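Local coordinates for gram-negative insecticidal protein (Chromobacterium piscinae, PDB 6FBM) that acts as an insecticidal toxin of the MACPF and beta-tripod families, and probably forms pores in target membranes as its MACPF relatives do, at residues T17-G22 with Y170-A175; E118-S123 with S187-M192; G240-M245 with L267-L272; R391-A396 with T461-D466; Y415-D420 with Y437-Q442. All blocks are in the same frame, centred on the assembly; numbering follows the deposited sequence.

Contact 1 (T17-G22 with Y170-A175); sequences TSMGMG and YYISEA
Two backbone hydrogen bonds tie Gly20 and Met21 to Ile172: Gly20 N gives to Ile172 O over 2.8 Å, the donor lying in the carbonyl plane, and Ile172 N gives to Met21 O over 2.8 Å. Both N-H groups point fairly straight at their acceptors. This end of the contact is tight. Met21 O also receives the CA-H of Tyr171, with CA 3.2 Å from the oxygen, and the CB of Ile172 rests 3.5 Å from Ser18 O, at the start of the type II turn that runs from Ser18 to Met21. The turn delivers the chain into the short strand 21-23, which joins the antiparallel MACPF sheet along strand 170-177; Gly22 and Tyr171 form a non-hydrogen-bonded pair there, their CA atoms 4.1 Å apart. Met19, also buried, adds apolar packing. Its chain bends at chi2 and chi3 (-47° and -71°), which curls the thioether back over the bend of the other strand: the Met19 side chain crosses that of Ile172 at about a right angle, with SD 3.9 Å from Ile172 CG2 and 4.1 Å from Ala175 CB, while Met19 CE reaches Ser173 O at 3.5 Å. The more open side is that of partly exposed Glu174, whose side chain points away from the turn and whose OE1 bonds to Ser276 OG. Tyr171 likewise sends its ring off to meet Phe41 edge-to-face, while its CB stays against the carbonyl of Met21.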
# COMPACT_ATOMS: atom_id res chain seq x y z
N THR A 17 7.85 -10.85 -22.92
CA THR A 17 8.13 -9.67 -23.75
C THR A 17 9.49 -9.74 -24.39
O THR A 17 9.75 -8.99 -25.32
CB THR A 17 8.09 -8.35 -22.95
OG1 THR A 17 9.07 -8.42 -21.90
CG2 THR A 17 6.70 -8.10 -22.35
N SER A 18 10.36 -10.60 -23.87
CA SER A 18 11.68 -10.79 -24.47
C SER A 18 11.68 -11.76 -25.63
O SER A 18 12.60 -11.75 -26.42
CB SER A 18 12.66 -11.28 -23.42
OG SER A 18 12.73 -10.35 -22.38
N MET A 19 10.65 -12.60 -25.74
CA MET A 19 10.65 -13.67 -26.71
C MET A 19 10.41 -13.14 -28.12
O MET A 19 9.58 -12.24 -28.35
CB MET A 19 9.62 -14.72 -26.35
CG MET A 19 9.88 -15.38 -25.00
SD MET A 19 11.58 -15.91 -24.69
CE MET A 19 11.69 -17.31 -25.83
N GLY A 20 11.20 -13.64 -29.06
CA GLY A 20 11.06 -13.24 -30.42
C GLY A 20 11.52 -11.83 -30.72
O GLY A 20 11.17 -11.27 -31.75
N MET A 21 12.31 -11.26 -29.82
CA MET A 21 12.85 -9.93 -30.02
C MET A 21 14.18 -10.13 -30.68
O MET A 21 14.90 -11.09 -30.37
CB MET A 21 13.15 -9.23 -28.70
CG MET A 21 11.99 -8.63 -27.93
SD MET A 21 10.89 -7.54 -28.87
CE MET A 21 9.59 -8.73 -29.10
N GLY A 22 14.55 -9.17 -31.55
CA GLY A 22 15.93 -9.04 -31.97
C GLY A 22 16.88 -8.85 -30.80
O GLY A 22 16.51 -8.30 -29.76
N TYR A 170 20.10 -11.75 -35.05
CA TYR A 170 19.58 -12.89 -34.33
C TYR A 170 18.43 -12.45 -33.47
O TYR A 170 18.36 -11.29 -33.09
CB TYR A 170 20.67 -13.50 -33.46
CG TYR A 170 21.63 -14.36 -34.21
CD1 TYR A 170 22.65 -13.82 -34.98
CD2 TYR A 170 21.52 -15.73 -34.14
CE1 TYR A 170 23.53 -14.63 -35.67
CE2 TYR A 170 22.40 -16.56 -34.84
CZ TYR A 170 23.40 -16.01 -35.59
OH TYR A 170 24.25 -16.85 -36.25
N TYR A 171 17.55 -13.38 -33.14
CA TYR A 171 16.44 -13.13 -32.25
C TYR A 171 16.41 -14.15 -31.12
O TYR A 171 17.01 -15.21 -31.20
CB TYR A 171 15.12 -13.13 -33.03
CG TYR A 171 14.74 -14.47 -33.60
CD1 TYR A 171 13.99 -15.37 -32.87
CD2 TYR A 171 15.15 -14.85 -34.88
CE1 TYR A 171 13.65 -16.62 -33.39
CE2 TYR A 171 14.83 -16.09 -35.40
CZ TYR A 171 14.06 -16.97 -34.67
OH TYR A 171 13.74 -18.19 -35.16
N ILE A 172 15.67 -13.81 -30.07
CA ILE A 172 15.54 -14.66 -28.91
C ILE A 172 14.52 -15.74 -29.20
O ILE A 172 13.34 -15.48 -29.30
CB ILE A 172 15.07 -13.87 -27.66
CG1 ILE A 172 16.05 -12.75 -27.29
CG2 ILE A 172 14.85 -14.82 -26.48
CD1 ILE A 172 17.42 -13.22 -26.82
N SER A 173 15.00 -16.97 -29.32
CA SER A 173 14.14 -18.12 -29.58
C SER A 173 13.87 -18.94 -28.34
O SER A 173 12.84 -19.60 -28.25
CB SER A 173 14.78 -19.01 -30.63
OG SER A 173 13.90 -20.02 -31.01
N GLU A 174 14.80 -18.93 -27.40
CA GLU A 174 14.66 -19.65 -26.15
C GLU A 174 15.43 -18.87 -25.08
O GLU A 174 16.53 -18.38 -25.32
CB GLU A 174 15.25 -21.04 -26.32
CG GLU A 174 14.85 -22.03 -25.24
CD GLU A 174 15.48 -23.39 -25.54
OE1 GLU A 174 16.71 -23.50 -25.40
OE2 GLU A 174 14.76 -24.35 -25.92
N ALA A 175 14.85 -18.74 -23.89
CA ALA A 175 15.54 -18.04 -22.81
C ALA A 175 15.19 -18.58 -21.44
O ALA A 175 14.05 -19.01 -21.19
CB ALA A 175 15.20 -16.56 -22.87

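Contact 2 (E118-S123 with S187-M192); sequences EITYSS and SKTLKM
Thr120 pairs with Ser187 in the antiparallel MACPF sheet, where strand 120-134 meets the end of strand 179-187; these two residues and Glu118 are among those that bury the most surface here. The pair is a hydrogen-bonded one with CA atoms 4.9 Å apart: Thr120 N gives to Ser187 O and Ser187 N to Thr120 O, both at 2.7 Å. The two bonds are nearly straight (173° and 174°), and each donor lies in the carbonyl plane of its acceptor. Side chains of the pair share one face of the sheet, the face on which Leu198 of helix 198-209 packs, and Ser187 OG is satisfied by Ser232. Beyond the pair the second chain swings into the 3-10 turn at Thr189 and Leu190. The hydroxyl of Thr120 is held anti to its carbonyl carbon (chi1 -59°), and OG1 thereby comes up against the methyl CG2 of Thr189, the two side chains crossing at about a right angle. Glu118 bends at chi2, laying its carboxylate end beside Leu190, with Glu118 OE1 3.6 Å from Leu190 CD1; the other oxygen, OE2, is bonded to Ser443. The side chains of Ile119 and Lys188 run side by side, Ile119 CD1 3.6 Å from Lys188 CG. A water bridges the two backbones, donating to Glu118 O at 2.6 Å and accepting from Leu190 N at 3.1 Å.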
# COMPACT_ATOMS: atom_id res chain seq x y z
N GLU A 118 49.03 -10.33 -18.05
CA GLU A 118 49.15 -10.98 -16.73
C GLU A 118 47.92 -10.86 -15.81
O GLU A 118 48.02 -11.04 -14.58
CB GLU A 118 50.38 -10.45 -15.94
CG GLU A 118 51.72 -10.42 -16.67
CD GLU A 118 52.25 -11.78 -17.04
OE1 GLU A 118 51.64 -12.83 -16.68
OE2 GLU A 118 53.30 -11.78 -17.71
N ILE A 119 46.76 -10.53 -16.40
CA ILE A 119 45.49 -10.47 -15.68
C ILE A 119 44.73 -11.73 -16.07
O ILE A 119 44.73 -12.16 -17.25
CB ILE A 119 44.67 -9.25 -16.10
CG1 ILE A 119 45.44 -7.95 -15.84
CG2 ILE A 119 43.32 -9.22 -15.39
CD1 ILE A 119 45.65 -7.59 -14.39
N THR A 120 44.10 -12.33 -15.07
CA THR A 120 43.19 -13.43 -15.31
C THR A 120 41.77 -12.88 -15.23
O THR A 120 41.40 -12.18 -14.26
CB THR A 120 43.40 -14.57 -14.32
OG1 THR A 120 44.76 -15.05 -14.44
CG2 THR A 120 42.43 -15.72 -14.62
N TYR A 121 40.99 -13.20 -16.26
CA TYR A 121 39.64 -12.74 -16.41
C TYR A 121 38.73 -13.89 -16.04
O TYR A 121 38.82 -14.98 -16.63
CB TYR A 121 39.42 -12.31 -17.87
CG TYR A 121 40.42 -11.28 -18.33
CD1 TYR A 121 40.27 -9.95 -17.97
CD2 TYR A 121 41.53 -11.64 -19.08
CE1 TYR A 121 41.20 -9.00 -18.37
CE2 TYR A 121 42.46 -10.70 -19.48
CZ TYR A 121 42.29 -9.38 -19.12
OH TYR A 121 43.22 -8.43 -19.51
N SER A 122 37.86 -13.68 -15.04
CA SER A 122 36.89 -14.71 -14.67
C SER A 122 35.50 -14.11 -14.63
O SER A 122 35.29 -13.00 -14.12
CB SER A 122 37.23 -15.32 -13.31
OG SER A 122 37.31 -14.34 -12.29
N SER A 123 34.54 -14.86 -15.16
CA SER A 123 33.12 -14.59 -14.94
C SER A 123 32.56 -15.80 -14.23
O SER A 123 32.53 -16.89 -14.79
CB SER A 123 32.41 -14.37 -16.27
OG SER A 123 31.00 -14.43 -16.13
N SER A 187 41.93 -10.66 -12.07
CA SER A 187 42.84 -11.08 -11.01
C SER A 187 44.29 -10.95 -11.49
O SER A 187 44.62 -11.32 -12.63
CB SER A 187 42.55 -12.53 -10.63
OG SER A 187 41.30 -12.66 -9.99
N LYS A 188 45.13 -10.42 -10.61
CA LYS A 188 46.55 -10.40 -10.79
C LYS A 188 47.08 -11.66 -10.10
O LYS A 188 47.46 -11.62 -8.93
CB LYS A 188 47.10 -9.12 -10.13
CG LYS A 188 47.07 -7.94 -11.11
CD LYS A 188 46.86 -6.51 -10.58
CE LYS A 188 47.36 -6.25 -9.19
NZ LYS A 188 47.58 -4.78 -8.99
N THR A 189 47.09 -12.79 -10.82
CA THR A 189 47.38 -14.07 -10.17
C THR A 189 48.82 -14.20 -9.66
O THR A 189 49.08 -14.90 -8.69
CB THR A 189 47.09 -15.32 -11.06
OG1 THR A 189 47.81 -15.25 -12.28
CG2 THR A 189 45.64 -15.46 -11.39
N LEU A 190 49.74 -13.51 -10.31
CA LEU A 190 51.15 -13.51 -9.94
C LEU A 190 51.38 -12.92 -8.55
O LEU A 190 52.44 -13.14 -7.95
CB LEU A 190 52.01 -12.80 -10.98
CG LEU A 190 51.87 -13.19 -12.44
CD1 LEU A 190 52.81 -12.36 -13.30
CD2 LEU A 190 51.99 -14.68 -12.66
N LYS A 191 50.40 -12.19 -8.01
CA LYS A 191 50.45 -11.71 -6.62
C LYS A 191 49.71 -12.61 -5.62
O LYS A 191 49.48 -12.18 -4.49
CB LYS A 191 49.88 -10.29 -6.55
CG LYS A 191 50.55 -9.31 -7.50
CD LYS A 191 50.25 -7.87 -7.15
CE LYS A 191 51.02 -7.35 -5.95
NZ LYS A 191 50.25 -6.23 -5.35
N MET A 192 49.42 -13.85 -5.98
CA MET A 192 48.30 -14.58 -5.37
C MET A 192 48.53 -16.02 -4.85
O MET A 192 47.60 -16.84 -4.90
CB MET A 192 47.14 -14.57 -6.38
CG MET A 192 45.88 -13.89 -5.96
SD MET A 192 44.56 -14.30 -7.12
CE MET A 192 44.17 -15.98 -6.63
O HOH W 1 49.30 -11.08 -12.26

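Contact 3 (G240-M245 with L267-L272); sequences GGKPGM and LDYATL
At the junction where helix 255-269 ends and the chain passes into strand 271-274 of the MACPF domain, Tyr269 meets the loop that follows strand 232-239. Its carbonyl and its ring both take part. Gly241 N donates to Tyr269 O at 3.0 Å with a fairly straight N-H, yet the donor stands well above the carbonyl plane, 51° out of it, so neither lone pair is addressed directly. A chi1 of -67° sets the ring of Tyr269 beside its own backbone N and carries it alongside the loop, Tyr269 CB lying 3.2 Å from Gly241 C. One face of the ring is then covered by the backbone of Lys242: its CA sits 3.8 Å from the ring centroid and 10° off the normal, a CH-pi contact over the centre. The aliphatic start of the lysine follows the ring in the same direction, Lys242 CB 4.0 Å from Tyr269 CE2. Pro243 crosses at about a right angle, with its CD 3.7 Å from Tyr269 CE1. At the other end Gly240 CA approaches Thr271 OG1 to 3.3 Å; that hydroxyl is spent on the carbonyl of Leu272, the next residue in the same segment. Trp262 and Ser265 of the helix bond the loop at Gly240 O and Lys242 N, and Gly45 of the second subunit packs on Tyr269. The CH-pi contact thus seats the glycine-rich loop after strand 232-239 on a helix-strand junction of the MACPF domain.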
# COMPACT_ATOMS: atom_id res chain seq x y z
N GLY A 240 18.09 -9.40 -13.73
CA GLY A 240 16.84 -9.84 -13.15
C GLY A 240 16.99 -9.80 -11.64
O GLY A 240 18.07 -9.62 -11.13
N GLY A 241 15.89 -9.97 -10.94
CA GLY A 241 15.91 -9.86 -9.48
C GLY A 241 15.72 -8.43 -9.02
O GLY A 241 15.70 -7.49 -9.81
N LYS A 242 15.52 -8.29 -7.72
CA LYS A 242 15.34 -6.98 -7.09
C LYS A 242 16.56 -6.09 -7.41
O LYS A 242 17.70 -6.54 -7.23
CB LYS A 242 15.20 -7.12 -5.59
CG LYS A 242 14.76 -5.87 -4.89
CD LYS A 242 14.52 -6.07 -3.42
CE LYS A 242 13.63 -4.91 -2.88
NZ LYS A 242 13.94 -4.29 -1.56
N PRO A 243 16.32 -4.86 -7.90
CA PRO A 243 17.46 -4.02 -8.27
C PRO A 243 18.13 -3.40 -7.06
O PRO A 243 17.56 -3.35 -5.98
CB PRO A 243 16.82 -2.95 -9.17
CG PRO A 243 15.42 -2.81 -8.66
CD PRO A 243 15.03 -4.18 -8.13
N GLY A 244 19.37 -2.96 -7.25
CA GLY A 244 20.14 -2.28 -6.21
C GLY A 244 20.57 -3.16 -5.06
O GLY A 244 20.83 -2.66 -3.96
N MET A 245 20.69 -4.46 -5.31
CA MET A 245 21.13 -5.39 -4.27
C MET A 245 22.60 -5.74 -4.39
O MET A 245 23.16 -6.26 -3.44
CB MET A 245 20.30 -6.66 -4.31
CG MET A 245 18.82 -6.41 -4.11
SD MET A 245 18.50 -5.69 -2.48
CE MET A 245 18.53 -7.16 -1.51
N LEU A 267 10.90 -14.28 -8.18
CA LEU A 267 9.60 -14.46 -8.82
C LEU A 267 8.93 -13.17 -9.23
O LEU A 267 8.21 -13.13 -10.23
CB LEU A 267 8.67 -15.29 -7.97
CG LEU A 267 7.44 -15.92 -8.71
CD1 LEU A 267 7.80 -16.72 -9.96
CD2 LEU A 267 6.68 -16.78 -7.73
N ASP A 268 9.17 -12.12 -8.49
CA ASP A 268 8.53 -10.83 -8.73
C ASP A 268 9.38 -9.98 -9.68
O ASP A 268 8.89 -9.01 -10.25
CB ASP A 268 8.31 -10.06 -7.42
CG ASP A 268 7.59 -10.89 -6.35
OD1 ASP A 268 6.51 -11.36 -6.68
OD2 ASP A 268 8.06 -11.09 -5.21
N TYR A 269 10.65 -10.33 -9.84
CA TYR A 269 11.54 -9.54 -10.67
C TYR A 269 12.21 -10.34 -11.77
O TYR A 269 13.25 -9.93 -12.26
CB TYR A 269 12.63 -8.95 -9.78
CG TYR A 269 12.11 -7.94 -8.82
CD1 TYR A 269 12.01 -6.61 -9.21
CD2 TYR A 269 11.74 -8.29 -7.52
CE1 TYR A 269 11.59 -5.64 -8.32
CE2 TYR A 269 11.30 -7.33 -6.63
CZ TYR A 269 11.24 -6.00 -7.03
OH TYR A 269 10.83 -5.02 -6.16
N ALA A 270 11.63 -11.48 -12.14
CA ALA A 270 12.25 -12.37 -13.11
C ALA A 270 12.32 -11.73 -14.49
O ALA A 270 11.40 -11.04 -14.89
CB ALA A 270 11.50 -13.68 -13.20
N THR A 271 13.46 -11.92 -15.15
CA THR A 271 13.65 -11.52 -16.54
C THR A 271 14.44 -12.59 -17.27
O THR A 271 14.93 -13.52 -16.66
CB THR A 271 14.42 -10.20 -16.71
OG1 THR A 271 15.77 -10.38 -16.25
CG2 THR A 271 13.78 -9.08 -15.89
N LEU A 272 14.54 -12.45 -18.58
CA LEU A 272 15.46 -13.20 -19.38
C LEU A 272 16.80 -12.93 -18.72
O LEU A 272 17.12 -11.81 -18.44
CB LEU A 272 15.44 -12.70 -20.82
CG LEU A 272 16.52 -13.21 -21.79
CD1 LEU A 272 15.97 -13.22 -23.22
CD2 LEU A 272 17.74 -12.34 -21.78

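Contact 4 (R391-A396 with T461-D466); sequences RVWDDA and TGARKD
Trp393 and Lys465 meet at the corner where strand 388-391 passes into strand 393-394, a classic beta bulge in which Val392 and Trp393 both face Cys406, and the loop segment 461-466 lies along it. Lys465 can be followed outward. Its CB rests on Trp393 CD1 at 3.9 Å, and from there the chain, bent at chi3 (-140°), crosses Asp394 obliquely. Lys465 CE comes 3.8 Å from Asp394 OD1. Lys465 NZ ends 3.8 Å from Asp394 OD2, a long salt bridge. Arg391 NH1 makes a second long salt bridge to OD2, which lies well out of the guanidinium plane so that no N-H points at it; the anion is shared by two cations. Asp394 OD1, meanwhile, takes the N-H of Ala396 on its anti lone pair, making an Asx turn that fixes the carboxylate. The indole N-H of Trp393 gives a bent bond (137°) to Lys465 O: NE1 is 3.1 Å from that oxygen, which is close to the ring plane, while NE1 stands above the carbonyl plane; NE1 also has a weak bond to Asp458 OD2. Ala463 CB packs against the turn, 3.8 Å from Asp395 CA. Farther along, Arg464 N donates to Ala396 O in the carbonyl plane, at an angle of 156°. Ala396 O also receives a water at 2.7 Å; the same water donates to Asp394 O at 2.8 Å and accepts from Lys465 N at 3.1 Å.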
# COMPACT_ATOMS: atom_id res chain seq x y z
N ARG A 391 74.77 -21.62 -3.81
CA ARG A 391 76.11 -21.46 -4.33
C ARG A 391 76.32 -22.24 -5.61
O ARG A 391 76.13 -23.43 -5.64
CB ARG A 391 77.15 -21.90 -3.32
CG ARG A 391 77.31 -20.95 -2.17
CD ARG A 391 78.73 -21.02 -1.59
NE ARG A 391 78.72 -21.01 -0.14
CZ ARG A 391 78.42 -22.06 0.62
NH1 ARG A 391 78.09 -23.23 0.09
NH2 ARG A 391 78.43 -21.94 1.94
N VAL A 392 76.72 -21.53 -6.65
CA VAL A 392 77.18 -22.16 -7.85
C VAL A 392 78.61 -22.65 -7.58
O VAL A 392 79.01 -23.69 -8.10
CB VAL A 392 77.14 -21.17 -9.04
CG1 VAL A 392 77.62 -21.84 -10.33
CG2 VAL A 392 75.74 -20.70 -9.26
N TRP A 393 79.35 -21.88 -6.77
CA TRP A 393 80.78 -22.09 -6.57
C TRP A 393 81.27 -21.34 -5.36
O TRP A 393 80.77 -20.27 -5.05
CB TRP A 393 81.53 -21.56 -7.79
CG TRP A 393 83.01 -21.48 -7.65
CD1 TRP A 393 83.92 -22.47 -7.92
CD2 TRP A 393 83.78 -20.34 -7.23
NE1 TRP A 393 85.20 -22.02 -7.68
CE2 TRP A 393 85.15 -20.72 -7.25
CE3 TRP A 393 83.46 -19.05 -6.83
CZ2 TRP A 393 86.17 -19.85 -6.89
CZ3 TRP A 393 84.48 -18.19 -6.46
CH2 TRP A 393 85.82 -18.59 -6.50
N ASP A 394 82.27 -21.91 -4.69
CA ASP A 394 83.08 -21.19 -3.71
C ASP A 394 84.56 -21.58 -3.83
O ASP A 394 84.89 -22.49 -4.58
CB ASP A 394 82.54 -21.40 -2.29
CG ASP A 394 82.35 -22.84 -1.92
OD1 ASP A 394 83.33 -23.54 -1.67
OD2 ASP A 394 81.21 -23.29 -1.87
N ASP A 395 85.43 -20.88 -3.09
CA ASP A 395 86.90 -21.08 -3.13
C ASP A 395 87.44 -22.09 -2.10
O ASP A 395 88.63 -22.04 -1.77
CB ASP A 395 87.64 -19.74 -2.99
CG ASP A 395 87.81 -19.29 -1.53
OD1 ASP A 395 86.83 -19.38 -0.75
OD2 ASP A 395 88.92 -18.85 -1.16
N ALA A 396 86.58 -22.98 -1.60
CA ALA A 396 87.02 -24.03 -0.66
C ALA A 396 88.13 -24.84 -1.32
O ALA A 396 87.95 -25.31 -2.46
CB ALA A 396 85.86 -24.92 -0.26
N THR A 461 93.17 -20.20 -8.79
CA THR A 461 92.79 -20.12 -7.36
C THR A 461 93.15 -21.40 -6.58
O THR A 461 93.54 -21.35 -5.41
CB THR A 461 91.29 -19.75 -7.21
OG1 THR A 461 91.02 -19.19 -5.91
CG2 THR A 461 90.40 -20.93 -7.43
N GLY A 462 93.02 -22.55 -7.26
CA GLY A 462 93.25 -23.86 -6.67
C GLY A 462 92.11 -24.31 -5.77
O GLY A 462 92.35 -24.85 -4.70
N ALA A 463 90.88 -24.09 -6.21
CA ALA A 463 89.70 -24.49 -5.45
C ALA A 463 89.23 -25.76 -6.07
O ALA A 463 89.31 -25.91 -7.29
CB ALA A 463 88.61 -23.43 -5.53
N ARG A 464 88.71 -26.68 -5.24
CA ARG A 464 88.23 -28.00 -5.70
C ARG A 464 87.22 -27.82 -6.81
O ARG A 464 87.34 -28.42 -7.89
CB ARG A 464 87.57 -28.81 -4.58
CG ARG A 464 88.41 -28.91 -3.32
CD ARG A 464 88.15 -30.13 -2.49
NE ARG A 464 89.16 -30.17 -1.43
CZ ARG A 464 89.12 -29.47 -0.29
NH1 ARG A 464 88.10 -28.64 -0.02
NH2 ARG A 464 90.11 -29.59 0.59
N LYS A 465 86.25 -26.95 -6.51
CA LYS A 465 85.17 -26.64 -7.44
C LYS A 465 85.66 -25.57 -8.39
O LYS A 465 86.57 -24.80 -8.08
CB LYS A 465 83.92 -26.15 -6.71
CG LYS A 465 83.45 -27.06 -5.57
CD LYS A 465 82.18 -26.56 -4.97
CE LYS A 465 82.14 -26.71 -3.44
NZ LYS A 465 80.70 -26.87 -3.05
N ASP A 466 85.03 -25.55 -9.55
CA ASP A 466 85.37 -24.62 -10.61
C ASP A 466 84.16 -23.78 -10.99
O ASP A 466 83.01 -24.17 -10.77
CB ASP A 466 85.85 -25.41 -11.84
CG ASP A 466 87.09 -26.26 -11.57
OD1 ASP A 466 87.84 -25.99 -10.59
OD2 ASP A 466 87.31 -27.16 -12.41
O HOH W 2 85.79 -25.09 -4.08

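Contact 5 (Y415-D420 with Y437-Q442); sequences YRALGD and YVCVHQ
With CG anti to the carbonyl carbon in Tyr415 (chi1 -61°) and anti to the backbone N in His441 (chi1 -168°), the two rings meet as a T-shaped pair. The edge of His441 addresses the face of Tyr415, planes at 82° and centroids 4.9 Å apart, with CD2 of the imidazole over the centre of the phenol ring. The phenol OH bonds to Gly381 and His441 ND1 to Ser443. Between the strands, Arg416 N gives to Val440 O (2.8 Å) and Val440 N to Arg416 O (2.9 Å). The side chains of Arg416 and Gln442 run side by side, Gln442 CB lying over a face of the guanidinium, and Arg416 NH1 folds back to Tyr415 O, in the guanidinium plane but above the carbonyl plane. Past the strand end, Tyr437 OH donates to Gly419 O at 2.6 Å within the carbonyl plane. A water couples the same region, accepting from Leu418 N at 2.9 Å and donating to Val438 O. Elsewhere, Leu418 CD1 meets Val440 CG2 at 3.8 Å, their side chains crossing at about a right angle. Strand 439-441 is thereby the middle of a three-stranded antiparallel sheet, between 383-384 and 415-416, consistent with the beta-tripod part of the protein.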
# COMPACT_ATOMS: atom_id res chain seq x y z
N TYR A 415 59.09 -18.17 -11.46
CA TYR A 415 59.99 -17.06 -11.80
C TYR A 415 61.41 -17.54 -12.17
O TYR A 415 61.74 -18.70 -12.04
CB TYR A 415 60.03 -16.07 -10.66
CG TYR A 415 58.71 -15.46 -10.33
CD1 TYR A 415 57.71 -16.20 -9.69
CD2 TYR A 415 58.43 -14.11 -10.65
CE1 TYR A 415 56.48 -15.63 -9.39
CE2 TYR A 415 57.19 -13.54 -10.35
CZ TYR A 415 56.23 -14.30 -9.73
OH TYR A 415 55.04 -13.73 -9.43
N ARG A 416 62.22 -16.61 -12.67
CA ARG A 416 63.58 -16.91 -13.12
C ARG A 416 64.51 -15.80 -12.72
O ARG A 416 64.12 -14.64 -12.70
CB ARG A 416 63.63 -16.98 -14.65
CG ARG A 416 62.70 -17.99 -15.28
CD ARG A 416 63.26 -19.39 -15.14
NE ARG A 416 62.35 -20.31 -15.80
CZ ARG A 416 61.23 -20.79 -15.30
NH1 ARG A 416 60.86 -20.52 -14.06
NH2 ARG A 416 60.47 -21.57 -16.06
N ALA A 417 65.77 -16.15 -12.44
CA ALA A 417 66.81 -15.15 -12.20
C ALA A 417 67.53 -14.84 -13.51
O ALA A 417 67.65 -15.70 -14.38
CB ALA A 417 67.77 -15.66 -11.15
N LEU A 418 67.95 -13.59 -13.66
CA LEU A 418 68.60 -13.12 -14.88
C LEU A 418 70.12 -13.03 -14.78
O LEU A 418 70.81 -12.99 -15.80
CB LEU A 418 68.04 -11.78 -15.28
CG LEU A 418 66.51 -11.68 -15.40
CD1 LEU A 418 66.13 -10.37 -16.09
CD2 LEU A 418 65.93 -12.87 -16.19
N GLY A 419 70.65 -13.02 -13.55
CA GLY A 419 72.08 -12.99 -13.35
C GLY A 419 72.51 -13.40 -11.97
O GLY A 419 71.80 -13.19 -11.00
N ASP A 420 73.72 -13.97 -11.89
CA ASP A 420 74.29 -14.35 -10.61
C ASP A 420 74.98 -13.18 -9.95
O ASP A 420 75.16 -12.14 -10.54
CB ASP A 420 75.25 -15.53 -10.79
CG ASP A 420 74.54 -16.80 -11.21
OD1 ASP A 420 73.34 -16.95 -10.94
OD2 ASP A 420 75.19 -17.65 -11.83
N TYR A 437 66.91 -7.07 -5.11
CA TYR A 437 67.04 -8.11 -6.13
C TYR A 437 65.70 -8.81 -6.32
O TYR A 437 65.03 -9.18 -5.34
CB TYR A 437 68.10 -9.15 -5.77
CG TYR A 437 68.46 -10.09 -6.90
CD1 TYR A 437 67.70 -11.21 -7.16
CD2 TYR A 437 69.58 -9.86 -7.70
CE1 TYR A 437 68.03 -12.08 -8.20
CE2 TYR A 437 69.92 -10.73 -8.73
CZ TYR A 437 69.16 -11.85 -8.96
OH TYR A 437 69.49 -12.71 -9.98
N VAL A 438 65.35 -9.03 -7.59
CA VAL A 438 64.14 -9.75 -7.92
C VAL A 438 64.40 -10.73 -9.03
O VAL A 438 65.34 -10.59 -9.82
CB VAL A 438 62.99 -8.80 -8.35
CG1 VAL A 438 62.61 -7.90 -7.20
CG2 VAL A 438 63.36 -7.98 -9.59
N CYS A 439 63.52 -11.73 -9.06
CA CYS A 439 63.38 -12.62 -10.20
C CYS A 439 62.22 -12.12 -11.02
O CYS A 439 61.40 -11.34 -10.55
CB CYS A 439 63.12 -14.03 -9.71
SG CYS A 439 64.46 -14.64 -8.72
N VAL A 440 62.15 -12.61 -12.25
CA VAL A 440 61.20 -12.14 -13.24
C VAL A 440 60.33 -13.32 -13.59
O VAL A 440 60.83 -14.44 -13.66
CB VAL A 440 61.95 -11.63 -14.48
CG1 VAL A 440 60.96 -11.10 -15.54
CG2 VAL A 440 62.91 -10.51 -14.07
N HIS A 441 59.04 -13.09 -13.78
CA HIS A 441 58.12 -14.19 -14.07
C HIS A 441 58.46 -14.81 -15.43
O HIS A 441 58.78 -14.09 -16.38
CB HIS A 441 56.64 -13.75 -14.02
CG HIS A 441 55.69 -14.91 -14.04
ND1 HIS A 441 54.99 -15.28 -15.16
CD2 HIS A 441 55.32 -15.78 -13.07
CE1 HIS A 441 54.24 -16.34 -14.90
NE2 HIS A 441 54.44 -16.68 -13.64
N GLN A 442 58.43 -16.14 -15.46
CA GLN A 442 58.55 -17.02 -16.63
C GLN A 442 58.00 -16.43 -17.94
O GLN A 442 58.68 -16.42 -18.97
CB GLN A 442 57.80 -18.33 -16.27
CG GLN A 442 57.47 -19.33 -17.38
CD GLN A 442 57.06 -20.69 -16.80
OE1 GLN A 442 56.52 -20.77 -15.67
NE2 GLN A 442 57.33 -21.78 -17.56
O HOH W 3 66.93 -11.74 -11.68

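How the contacts relate
Contacts 1 and 5 are buried, contacts 2 and 4 partly so, and contact 3 lies at the surface. Contacts 1, 2 and 3 all reach the MACPF sheet, contacts 1 and 3 touching where Ala175 CB meets Leu272 CD1 at 3.4 Å. Contacts 4 and 5 belong to the C-terminal part, on the far side of the chain's centre from contacts 1 and 3. Contact 2 bridges toward contact 5: Leu190 CD2 packs 3.3 Å from His441 NE2. Antiparallel backbone pairing underlies contacts 1, 2 and 5, whereas contact 3 relies on a ring face and one bond. Contact 4 is set apart by its long salt bridges, while waters bridge contacts 2, 4 and 5.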